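Local coordinates for protein transcriptional regulator, LacI family (Arthrobacter sp., PDB 4RKQ) that probably represses transcription as a LacI-family regulator, binding a small effector, likely a sugar, in the cleft between the two lobes of its periplasmic-binding-protein-like core, at residues Asn27-Ala32 / Gly225-Pro230. Residues are numbered along the deposited sequence; the frame is centred on the assembly and turned at random.
Sequences NPYFPA and GMDGIP. With EDO (1,2-ethanediol), chain F.
Ile229 and Tyr29 open the apolar half of this contact, a worked example of how two lobes can meet across a ligand cleft with no direct hydrogen bond between the segments. The CG2 branch of Ile229 drops onto the start of helix 29-43, 3.5 Å from Tyr29 N, while its other branch carries CD1 to 3.9 Å from Pro28 CB. With CG1 set between the backbone N and the carbonyl carbon (chi1 59°), the two branches spread over neighbouring residues. Ala32 CB rests loosely on the ring of Pro230.

The topology is that of the two-lobed periplasmic-binding-protein fold of LacI regulators: helix 29-43 follows strand 17-22 of one lobe, and 225-230 follows strand 222-225 of the other. Their meeting place lines the interlobe cleft, where the effector binds in this family, and a 1,2-ethanediol, probably from the crystallisation liquor, sits there.

Polar links between the segments run through the diol and a water. The diol grips the Asp227 carboxylate with two hydrogen bonds, O1 donating to OD2 at 2.5 Å and O2 to OD1 at 2.6 Å, and Asn27 ND2 donates to O1 at 3.0 Å. Arg151 and Asn199 also hold the diol, and its C2 lies over one face of the Tyr29 ring. The carboxylate itself makes van der Waals contact with Tyr29, Asp227 OD2 lying 3.6 Å from Tyr29 CB, with ring and carboxylate planes tilted 34° apart. A water donates to both Asp227 OD2 and Asn27 OD1. That same OD1 caps the helix start, accepting from Tyr29 N at 3.0 Å from above the carbonyl plane. A leucine in place of Asn27 would probably leave Tyr29 N without its cap and cost the diol and water their link to this side. Tyr29 OH is hydrogen-bonded to Tyr77 OH.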
ATOM      1  N   ASN A  27      -5.305   2.473  -2.869  1.00 12.62           N
ATOM      2  CA  ASN A  27      -5.819   1.121  -3.020  1.00 10.97           C
ATOM      3  C   ASN A  27      -4.599   0.229  -2.995  1.00 17.62           C
ATOM      4  O   ASN A  27      -3.745   0.372  -3.858  1.00 14.63           O
ATOM      5  CB  ASN A  27      -6.548   1.000  -4.333  1.00 16.41           C
ATOM      6  CG  ASN A  27      -6.954  -0.432  -4.647  1.00 16.59           C
ATOM      7  OD1 ASN A  27      -6.542  -1.389  -3.981  1.00 18.88           O
ATOM      8  ND2 ASN A  27      -7.718  -0.585  -5.706  1.00 18.65           N
ATOM      9  N   PRO A  28      -4.462  -0.628  -1.969  1.00 16.29           N
ATOM     10  CA  PRO A  28      -3.213  -1.387  -1.814  1.00 21.65           C
ATOM     11  C   PRO A  28      -2.804  -2.247  -3.016  1.00 15.24           C
ATOM     12  O   PRO A  28      -1.624  -2.633  -3.115  1.00 16.11           O
ATOM     13  CB  PRO A  28      -3.479  -2.262  -0.595  1.00 29.52           C
ATOM     14  CG  PRO A  28      -4.465  -1.480   0.191  1.00 26.45           C
ATOM     15  CD  PRO A  28      -5.364  -0.839  -0.830  1.00 17.58           C
ATOM     16  N   TYR A  29      -3.735  -2.549  -3.925  1.00 13.64           N
ATOM     17  CA  TYR A  29      -3.355  -3.213  -5.158  1.00 16.33           C
ATOM     18  C   TYR A  29      -2.259  -2.449  -5.881  1.00 21.12           C
ATOM     19  O   TYR A  29      -1.334  -3.048  -6.384  1.00 13.11           O
ATOM     20  CB  TYR A  29      -4.564  -3.367  -6.090  1.00 17.79           C
ATOM     21  CG  TYR A  29      -4.135  -3.965  -7.398  1.00 13.10           C
ATOM     22  CD1 TYR A  29      -3.791  -5.302  -7.473  1.00 16.26           C
ATOM     23  CD2 TYR A  29      -3.990  -3.189  -8.543  1.00 15.63           C
ATOM     24  CE1 TYR A  29      -3.330  -5.846  -8.656  1.00 17.97           C
ATOM     25  CE2 TYR A  29      -3.549  -3.740  -9.747  1.00 20.49           C
ATOM     26  CZ  TYR A  29      -3.188  -5.068  -9.781  1.00 20.29           C
ATOM     27  OH  TYR A  29      -2.730  -5.644 -10.952  1.00 18.93           O
ATOM     28  N   PHE A  30      -2.359  -1.123  -5.967  1.00 11.18           N
ATOM     29  CA  PHE A  30      -1.467  -0.388  -6.855  1.00 11.85           C
ATOM     30  C   PHE A  30      -0.028  -0.338  -6.367  1.00 13.27           C
ATOM     31  O   PHE A  30       0.872  -0.573  -7.167  1.00 13.81           O
ATOM     32  CB  PHE A  30      -2.039   0.974  -7.283  1.00 14.93           C
ATOM     33  CG  PHE A  30      -3.233   0.844  -8.199  1.00 12.14           C
ATOM     34  CD1 PHE A  30      -3.099   0.269  -9.433  1.00 15.12           C
ATOM     35  CD2 PHE A  30      -4.507   1.179  -7.762  1.00 20.64           C
ATOM     36  CE1 PHE A  30      -4.185   0.089 -10.245  1.00 16.92           C
ATOM     37  CE2 PHE A  30      -5.595   1.037  -8.584  1.00 22.19           C
ATOM     38  CZ  PHE A  30      -5.436   0.490  -9.839  1.00 23.28           C
ATOM     39  N   PRO A  31       0.201  -0.148  -5.082  1.00 16.25           N
ATOM     40  CA  PRO A  31       1.590  -0.268  -4.620  1.00 18.50           C
ATOM     41  C   PRO A  31       2.151  -1.674  -4.752  1.00 19.72           C
ATOM     42  O   PRO A  31       3.316  -1.813  -5.030  1.00 15.06           O
ATOM     43  CB  PRO A  31       1.543   0.148  -3.149  1.00 21.99           C
ATOM     44  CG  PRO A  31       0.190   0.703  -2.920  1.00 17.32           C
ATOM     45  CD  PRO A  31      -0.684   0.488  -4.082  1.00 15.59           C
ATOM     46  N   ALA A  32       1.307  -2.691  -4.605  1.00 17.19           N
ATOM     47  CA  ALA A  32       1.767  -4.080  -4.772  1.00 19.60           C
ATOM     48  C   ALA A  32       2.152  -4.365  -6.212  1.00 14.68           C
ATOM     49  O   ALA A  32       3.210  -4.937  -6.498  1.00 15.47           O
ATOM     50  CB  ALA A  32       0.715  -5.038  -4.307  1.00 20.54           C
ATOM     51  N   GLY A 225     -13.172 -11.783  -2.302  1.00 20.59           N
ATOM     52  CA  GLY A 225     -12.694 -10.585  -2.979  1.00 23.41           C
ATOM     53  C   GLY A 225     -12.030 -10.868  -4.311  1.00 23.86           C
ATOM     54  O   GLY A 225     -12.240 -11.909  -4.920  1.00 20.40           O
ATOM     55  N   MET A 226     -11.228  -9.910  -4.758  1.00 17.01           N
ATOM     56  CA  MET A 226     -10.416 -10.031  -5.949  1.00 18.52           C
ATOM     57  C   MET A 226      -9.181  -9.125  -5.793  1.00 19.25           C
ATOM     58  O   MET A 226      -9.286  -7.960  -5.395  1.00 17.67           O
ATOM     59  CB  MET A 226     -11.221  -9.666  -7.236  1.00 14.18           C
ATOM     60  CG  MET A 226     -10.357  -9.420  -8.490  1.00 23.70           C
ATOM     61  SD  MET A 226     -11.296  -9.301 -10.051  1.00 17.10           S
ATOM     62  CE  MET A 226     -11.802 -11.006 -10.274  1.00 29.75           C
ATOM     63  N   ASP A 227      -8.028  -9.710  -6.077  1.00 17.02           N
ATOM     64  CA  ASP A 227      -6.756  -9.008  -6.291  1.00 18.42           C
ATOM     65  C   ASP A 227      -5.610  -9.810  -5.663  1.00 19.48           C
ATOM     66  O   ASP A 227      -4.542  -9.929  -6.236  1.00 24.49           O
ATOM     67  CB  ASP A 227      -6.726  -7.562  -5.740  1.00 22.24           C
ATOM     68  CG  ASP A 227      -7.394  -6.528  -6.645  1.00 19.82           C
ATOM     69  OD1 ASP A 227      -7.709  -6.812  -7.831  1.00 23.70           O
ATOM     70  OD2 ASP A 227      -7.596  -5.372  -6.160  1.00 24.10           O
ATOM     71  N   GLY A 228      -5.825 -10.353  -4.480  1.00 18.62           N
ATOM     72  CA  GLY A 228      -4.742 -11.039  -3.777  1.00 19.79           C
ATOM     73  C   GLY A 228      -3.778 -10.059  -3.118  1.00 23.08           C
ATOM     74  O   GLY A 228      -2.590 -10.325  -3.054  1.00 22.05           O
ATOM     75  N   ILE A 229      -4.264  -8.903  -2.657  1.00 19.97           N
ATOM     76  CA  ILE A 229      -3.372  -7.973  -1.931  1.00 25.23           C
ATOM     77  C   ILE A 229      -2.886  -8.632  -0.604  1.00 23.90           C
ATOM     78  O   ILE A 229      -3.616  -9.379   0.022  1.00 22.62           O
ATOM     79  CB  ILE A 229      -4.023  -6.592  -1.688  1.00 20.38           C
ATOM     80  CG1 ILE A 229      -5.302  -6.670  -0.883  1.00 21.58           C
ATOM     81  CG2 ILE A 229      -4.339  -5.895  -3.019  1.00 34.88           C
ATOM     82  CD1 ILE A 229      -5.861  -5.339  -0.513  1.00 22.23           C
ATOM     83  N   PRO A 230      -1.660  -8.353  -0.179  1.00 24.47           N
ATOM     84  CA  PRO A 230      -1.140  -8.968   1.070  1.00 20.65           C
ATOM     85  C   PRO A 230      -1.988  -8.686   2.316  1.00 16.31           C
ATOM     86  O   PRO A 230      -1.983  -9.477   3.245  1.00 25.58           O
ATOM     87  CB  PRO A 230       0.250  -8.342   1.215  1.00 29.56           C
ATOM     88  CG  PRO A 230       0.644  -7.983  -0.184  1.00 33.00           C
ATOM     89  CD  PRO A 230      -0.613  -7.613  -0.910  1.00 27.41           C
TER
HETATM   90  C1  EDO F 402      -8.164  -2.710  -8.592  1.00 29.24           C
HETATM   91  O1  EDO F 402      -8.153  -3.138  -7.217  1.00 25.78           O
HETATM   92  C2  EDO F 402      -7.603  -3.778  -9.505  1.00 36.97           C
HETATM   93  O2  EDO F 402      -8.529  -4.869  -9.434  1.00 23.36           O
HETATM   94  O   HOH W   1      -7.887  -4.070  -3.658  1.00 16.62           O